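Local coordinates for protein transcription regulator AmtR (Mycobacterium smegmatis, PDB 5E57) that probably binds DNA through a helix-turn-helix as a TetR-family transcription regulator linked to nitrogen control, at residues W101-G104 against A105-L108; P83-H86 against A87-Y91. All coordinates share one frame; numbering follows the deposited sequence.

In the fold
From the N terminus the chain first builds the helix-turn-helix end, with helix 9-23 and the predicted DNA-binding stretch 30-49, and then passes through helices 52-61 and 65-75 into helix 82-98. Contact 2 (83-86 with 87-91) lies in the first turns of that helix, among helices 65-75, 118-142, 173-183 and 191-202. Contact 1 (101-104 with 105-108) follows in the connection to helix 118-142 and touches helices 9-23, 52-61 and 151-165. The two come in series, neither nesting nor crossing, and each closes only its own local turns. The centres of contact 1 and contact 2 are about 21 Å apart, on opposite sides of the chain's centre, with no touch between them.

Contact 1. Residues W101-G104 against A105-L108; sequences WNLG and ALYL. With ACT (acetate ion), chain D.
Y107 lays its phenol ring over G104, and the side chain can be followed outward from there. Its CB sits 3.4 Å from G104 O. CG comes still closer to that same oxygen, with CG of Y107 3.3 Å from O of G104. CG stands anti to the carbonyl carbon (chi1 -69°), which carries the ring back over the preceding turn. CD1 and CD2 lie near both G104 O and G104 CA, CE1 meets G104 CA, and CE2 and CZ touch G104 CA and the acetate O. G104 CA lies 3.9 Å from the ring centroid and only 4° off the normal, a CH-pi contact centred on one face. At the tip OH donates to an acetate oxygen, Y107 OH to ACT O being 2.8 Å, and the acetate, probably from the crystallisation liquor, approaches near the ring plane. The hydroxyl is also hydrogen-bonded to T63 OG1, its partner within the protein.

Alongside, the backbone forms a 3-10 turn: A105 N, L106 N and Y107 N donate in succession to N102 O, L103 O and G104 O. All three donors stand above the carbonyl planes of their acceptors, the Y107 bond most steeply, 64° out. N102, the centre of an inverse gamma turn, leads into the 3-10 segment and supplies its first acceptor. L103 CD2 reaches L106 CD1 at 4.2 Å, a loose apolar touch.

This segment connects helix 82-98 to helix 118-142. N102 ND2 binds I160 O on helix 151-165, L103 rests on A18 of helix 9-23, and L106 meets L56 of helix 52-61. A105 packs on L108 of the second subunit.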
ATOM      1  N   TRP A 101     -12.873  -2.534 -10.537  1.00 27.49           N
ATOM      2  CA  TRP A 101     -11.518  -3.002 -10.745  1.00 25.85           C
ATOM      3  C   TRP A 101     -10.559  -2.240  -9.829  1.00 23.56           C
ATOM      4  O   TRP A 101     -10.794  -1.118  -9.448  1.00 24.08           O
ATOM      5  CB  TRP A 101     -11.088  -2.842 -12.221  1.00 25.97           C
ATOM      6  CG  TRP A 101     -12.051  -3.489 -13.174  1.00 26.80           C
ATOM      7  CD1 TRP A 101     -12.921  -2.869 -13.996  1.00 26.37           C
ATOM      8  CD2 TRP A 101     -12.252  -4.885 -13.352  1.00 26.92           C
ATOM      9  NE1 TRP A 101     -13.600  -3.779 -14.734  1.00 28.47           N
ATOM     10  CE2 TRP A 101     -13.242  -5.036 -14.335  1.00 26.16           C
ATOM     11  CE3 TRP A 101     -11.668  -6.023 -12.786  1.00 27.91           C
ATOM     12  CZ2 TRP A 101     -13.701  -6.293 -14.773  1.00 29.31           C
ATOM     13  CZ3 TRP A 101     -12.103  -7.283 -13.219  1.00 31.19           C
ATOM     14  CH2 TRP A 101     -13.138  -7.411 -14.198  1.00 31.78           C
ATOM     15  N   ASN A 102      -9.472  -2.874  -9.446  1.00 21.54           N
ATOM     16  CA  ASN A 102      -8.599  -2.280  -8.439  1.00 24.01           C
ATOM     17  C   ASN A 102      -7.587  -1.306  -9.059  1.00 21.12           C
ATOM     18  O   ASN A 102      -6.389  -1.554  -9.053  1.00 20.71           O
ATOM     19  CB  ASN A 102      -7.900  -3.418  -7.641  1.00 24.61           C
ATOM     20  CG  ASN A 102      -7.121  -2.913  -6.437  1.00 24.45           C
ATOM     21  OD1 ASN A 102      -7.430  -1.862  -5.881  1.00 25.80           O
ATOM     22  ND2 ASN A 102      -6.129  -3.691  -6.003  1.00 24.01           N
ATOM     23  N   LEU A 103      -8.071  -0.162  -9.546  1.00 21.45           N
ATOM     24  CA  LEU A 103      -7.214   0.774 -10.362  1.00 22.05           C
ATOM     25  C   LEU A 103      -6.060   1.343  -9.577  1.00 21.18           C
ATOM     26  O   LEU A 103      -5.035   1.624 -10.104  1.00 20.29           O
ATOM     27  CB  LEU A 103      -8.030   1.922 -10.924  1.00 24.95           C
ATOM     28  CG  LEU A 103      -9.158   1.478 -11.879  1.00 24.71           C
ATOM     29  CD1 LEU A 103     -10.170   2.617 -12.070  1.00 29.64           C
ATOM     30  CD2 LEU A 103      -8.573   0.924 -13.184  1.00 25.22           C
ATOM     31  N   GLY A 104      -6.187   1.454  -8.262  1.00 21.86           N
ATOM     32  CA  GLY A 104      -5.087   1.999  -7.488  1.00 21.17           C
ATOM     33  C   GLY A 104      -3.879   1.119  -7.530  1.00 20.18           C
ATOM     34  O   GLY A 104      -2.766   1.541  -7.166  1.00 20.95           O
ATOM     35  N   ALA A 105      -4.085  -0.143  -7.925  1.00 21.13           N
ATOM     36  CA  ALA A 105      -2.991  -1.039  -8.081  1.00 23.82           C
ATOM     37  C   ALA A 105      -2.076  -0.551  -9.187  1.00 25.87           C
ATOM     38  O   ALA A 105      -0.948  -0.985  -9.241  1.00 32.76           O
ATOM     39  CB  ALA A 105      -3.473  -2.433  -8.445  1.00 25.19           C
ATOM     40  N   LEU A 106      -2.547   0.342 -10.052  1.00 22.78           N
ATOM     41  CA  LEU A 106      -1.670   0.804 -11.160  1.00 21.98           C
ATOM     42  C   LEU A 106      -0.698   1.963 -10.727  1.00 25.53           C
ATOM     43  O   LEU A 106       0.209   2.333 -11.470  1.00 23.72           O
ATOM     44  CB  LEU A 106      -2.564   1.236 -12.317  1.00 21.82           C
ATOM     45  CG  LEU A 106      -3.517   0.171 -12.885  1.00 22.05           C
ATOM     46  CD1 LEU A 106      -4.460   0.878 -13.847  1.00 26.28           C
ATOM     47  CD2 LEU A 106      -2.773  -0.993 -13.553  1.00 20.99           C
ATOM     48  N   TYR A 107      -0.865   2.496  -9.521  1.00 22.42           N
ATOM     49  CA  TYR A 107      -0.065   3.655  -9.061  1.00 23.48           C
ATOM     50  C   TYR A 107       1.400   3.366  -9.070  1.00 23.89           C
ATOM     51  O   TYR A 107       2.175   4.255  -9.171  1.00 21.50           O
ATOM     52  CB  TYR A 107      -0.459   4.061  -7.642  1.00 23.17           C
ATOM     53  CG  TYR A 107      -1.846   4.685  -7.473  1.00 22.63           C
ATOM     54  CD1 TYR A 107      -2.589   5.137  -8.546  1.00 22.83           C
ATOM     55  CD2 TYR A 107      -2.353   4.909  -6.219  1.00 22.09           C
ATOM     56  CE1 TYR A 107      -3.843   5.738  -8.368  1.00 22.54           C
ATOM     57  CE2 TYR A 107      -3.580   5.525  -6.043  1.00 23.27           C
ATOM     58  CZ  TYR A 107      -4.294   5.944  -7.123  1.00 21.13           C
ATOM     59  OH  TYR A 107      -5.485   6.529  -6.931  1.00 20.55           O
ATOM     60  N   LEU A 108       1.792   2.108  -8.951  1.00 22.88           N
ATOM     61  CA  LEU A 108       3.179   1.751  -8.870  1.00 26.27           C
ATOM     62  C   LEU A 108       3.858   1.372 -10.206  1.00 29.10           C
ATOM     63  O   LEU A 108       5.044   1.092 -10.246  1.00 29.65           O
ATOM     64  CB  LEU A 108       3.289   0.585  -7.926  1.00 28.80           C
ATOM     65  CG  LEU A 108       2.716   0.892  -6.524  1.00 34.10           C
ATOM     66  CD1 LEU A 108       3.004  -0.302  -5.588  1.00 36.47           C
ATOM     67  CD2 LEU A 108       3.234   2.216  -5.933  1.00 33.97           C
TER
HETATM   68  C   ACT D 301      -6.213   8.172  -3.538  1.00 37.94           C
HETATM   69  O   ACT D 301      -5.487   7.822  -4.444  1.00 30.88           O
HETATM   70  OXT ACT D 301      -5.693   8.218  -2.386  1.00 48.10           O
HETATM   71  CH3 ACT D 301      -7.670   8.519  -3.871  1.00 28.36           C

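Contact 2. Residues P83-H86 against A87-Y91; sequences PRLH and ALVIY
H86 and I90, one helical turn apart, meet in van der Waals contact through the imidazole and the ethyl branch of the isoleucine. CE1 of H86 lies 3.7 Å from CG1 of I90. I90 CD1 touches both CE1 and NE2 of the H86 ring. The two side chains pass at a slant, and CG1 comes to the ring obliquely. On I90, CG1 is anti to the carbonyl carbon (chi1 -62°), which points this branch back towards the histidine. L85 and V89 form the apolar pair: CD1 of L85 reaches CG2 of V89 at 4.1 Å.

The backbone bonds are those of a regular alpha helix, each from residue i+4 to i: A87 N to P83 O, L88 N to R84 O, V89 N to L85 O and I90 N to H86 O. Their geometry improves after the first. A87 N stands above the P83 carbonyl plane, 44° out of it, whereas V89 N approaches L85 O almost in line with the carbonyl bond, at 2.9 Å. These are early turns of helix 82-98, which packs among the helices of the ligand-binding domain of this TetR-family protein. On one flank H86 and I90 both touch W175 of helix 173-183; on another, L85 and L88 both touch Y131 of helix 118-142.

Polar side-chain ends find their partners beyond the two segments. The buried H86 ring is tied through ND1 to T198 OG1 on helix 191-202, a bond that restrains its rotation beside I90. R84 reaches back along the chain, with NH1 bonded to L74 O and NE to P80 O.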
ATOM      1  N   PRO A  83     -12.942  15.660  12.593  1.00 22.84           N
ATOM      2  CA  PRO A  83     -14.085  15.227  11.812  1.00 23.57           C
ATOM      3  C   PRO A  83     -13.863  15.437  10.337  1.00 24.44           C
ATOM      4  O   PRO A  83     -14.544  14.799   9.518  1.00 21.42           O
ATOM      5  CB  PRO A  83     -15.232  16.121  12.294  1.00 22.76           C
ATOM      6  CG  PRO A  83     -14.884  16.405  13.738  1.00 26.02           C
ATOM      7  CD  PRO A  83     -13.352  16.478  13.752  1.00 24.53           C
ATOM      8  N   ARG A  84     -12.934  16.325   9.986  1.00 23.70           N
ATOM      9  CA  ARG A  84     -12.806  16.673   8.566  1.00 25.32           C
ATOM     10  C   ARG A  84     -11.971  15.601   7.834  1.00 22.86           C
ATOM     11  O   ARG A  84     -12.368  15.077   6.769  1.00 21.15           O
ATOM     12  CB  ARG A  84     -12.251  18.088   8.404  1.00 25.48           C
ATOM     13  CG  ARG A  84     -13.338  19.146   8.688  1.00 26.19           C
ATOM     14  CD  ARG A  84     -12.832  20.521   8.305  1.00 27.71           C
ATOM     15  NE  ARG A  84     -11.851  20.958   9.238  1.00 27.17           N
ATOM     16  CZ  ARG A  84     -10.744  21.668   8.976  1.00 25.27           C
ATOM     17  NH1 ARG A  84     -10.360  21.977   7.767  1.00 27.59           N
ATOM     18  NH2 ARG A  84      -9.982  22.006   9.993  1.00 23.53           N
ATOM     19  N   LEU A  85     -10.870  15.266   8.466  1.00 22.42           N
ATOM     20  CA  LEU A  85     -10.030  14.207   8.051  1.00 22.04           C
ATOM     21  C   LEU A  85     -10.790  12.889   8.042  1.00 22.04           C
ATOM     22  O   LEU A  85     -10.821  12.212   7.026  1.00 23.99           O
ATOM     23  CB  LEU A  85      -8.867  14.097   8.981  1.00 22.46           C
ATOM     24  CG  LEU A  85      -7.912  12.936   8.699  1.00 23.22           C
ATOM     25  CD1 LEU A  85      -7.340  13.085   7.312  1.00 23.77           C
ATOM     26  CD2 LEU A  85      -6.778  12.955   9.722  1.00 24.49           C
ATOM     27  N   HIS A  86     -11.473  12.594   9.128  1.00 22.32           N
ATOM     28  CA  HIS A  86     -12.347  11.437   9.143  1.00 23.89           C
ATOM     29  C   HIS A  86     -13.250  11.327   7.947  1.00 22.66           C
ATOM     30  O   HIS A  86     -13.330  10.258   7.349  1.00 23.10           O
ATOM     31  CB  HIS A  86     -13.149  11.306  10.421  1.00 22.36           C
ATOM     32  CG  HIS A  86     -13.685   9.919  10.630  1.00 22.04           C
ATOM     33  ND1 HIS A  86     -14.975   9.568  10.299  1.00 23.17           N
ATOM     34  CD2 HIS A  86     -13.090   8.791  11.059  1.00 20.66           C
ATOM     35  CE1 HIS A  86     -15.155   8.275  10.540  1.00 22.35           C
ATOM     36  NE2 HIS A  86     -14.035   7.793  11.026  1.00 21.24           N
ATOM     37  N   ALA A  87     -13.915  12.417   7.569  1.00 23.17           N
ATOM     38  CA  ALA A  87     -14.868  12.377   6.521  1.00 22.02           C
ATOM     39  C   ALA A  87     -14.103  12.118   5.196  1.00 22.97           C
ATOM     40  O   ALA A  87     -14.592  11.376   4.351  1.00 20.78           O
ATOM     41  CB  ALA A  87     -15.625  13.681   6.410  1.00 24.47           C
ATOM     42  N   LEU A  88     -12.936  12.741   5.018  1.00 20.00           N
ATOM     43  CA  LEU A  88     -12.195  12.494   3.792  1.00 19.57           C
ATOM     44  C   LEU A  88     -11.806  10.994   3.687  1.00 19.38           C
ATOM     45  O   LEU A  88     -11.915  10.415   2.626  1.00 22.43           O
ATOM     46  CB  LEU A  88     -10.937  13.364   3.757  1.00 21.46           C
ATOM     47  CG  LEU A  88      -9.953  13.166   2.592  1.00 19.89           C
ATOM     48  CD1 LEU A  88     -10.613  13.341   1.251  1.00 20.02           C
ATOM     49  CD2 LEU A  88      -8.791  14.153   2.764  1.00 19.70           C
ATOM     50  N   VAL A  89     -11.345  10.417   4.788  1.00 18.00           N
ATOM     51  CA  VAL A  89     -10.861   9.024   4.795  1.00 20.09           C
ATOM     52  C   VAL A  89     -12.035   8.107   4.417  1.00 21.25           C
ATOM     53  O   VAL A  89     -11.918   7.234   3.541  1.00 19.75           O
ATOM     54  CB  VAL A  89     -10.333   8.672   6.196  1.00 18.68           C
ATOM     55  CG1 VAL A  89     -10.045   7.221   6.337  1.00 19.00           C
ATOM     56  CG2 VAL A  89      -9.025   9.404   6.477  1.00 20.11           C
ATOM     57  N   ILE A  90     -13.209   8.331   5.002  1.00 20.44           N
ATOM     58  CA  ILE A  90     -14.315   7.421   4.674  1.00 21.23           C
ATOM     59  C   ILE A  90     -14.627   7.551   3.202  1.00 20.51           C
ATOM     60  O   ILE A  90     -14.703   6.574   2.500  1.00 20.28           O
ATOM     61  CB  ILE A  90     -15.559   7.712   5.481  1.00 20.42           C
ATOM     62  CG1 ILE A  90     -15.263   7.513   6.958  1.00 22.74           C
ATOM     63  CG2 ILE A  90     -16.765   6.882   5.006  1.00 19.97           C
ATOM     64  CD1 ILE A  90     -14.615   6.221   7.379  1.00 21.78           C
ATOM     65  N   TYR A  91     -14.727   8.772   2.712  1.00 20.29           N
ATOM     66  CA  TYR A  91     -15.142   8.993   1.363  1.00 18.27           C
ATOM     67  C   TYR A  91     -14.172   8.404   0.442  1.00 18.03           C
ATOM     68  O   TYR A  91     -14.539   7.738  -0.545  1.00 21.35           O
ATOM     69  CB  TYR A  91     -15.274  10.501   1.082  1.00 20.57           C
ATOM     70  CG  TYR A  91     -15.683  10.837  -0.328  1.00 21.90           C
ATOM     71  CD1 TYR A  91     -17.042  10.818  -0.709  1.00 23.26           C
ATOM     72  CD2 TYR A  91     -14.751  11.158  -1.290  1.00 20.56           C
ATOM     73  CE1 TYR A  91     -17.438  11.131  -2.001  1.00 24.31           C
ATOM     74  CE2 TYR A  91     -15.146  11.538  -2.595  1.00 22.09           C
ATOM     75  CZ  TYR A  91     -16.495  11.521  -2.957  1.00 22.94           C
ATOM     76  OH  TYR A  91     -16.938  11.857  -4.229  1.00 22.68           O
TER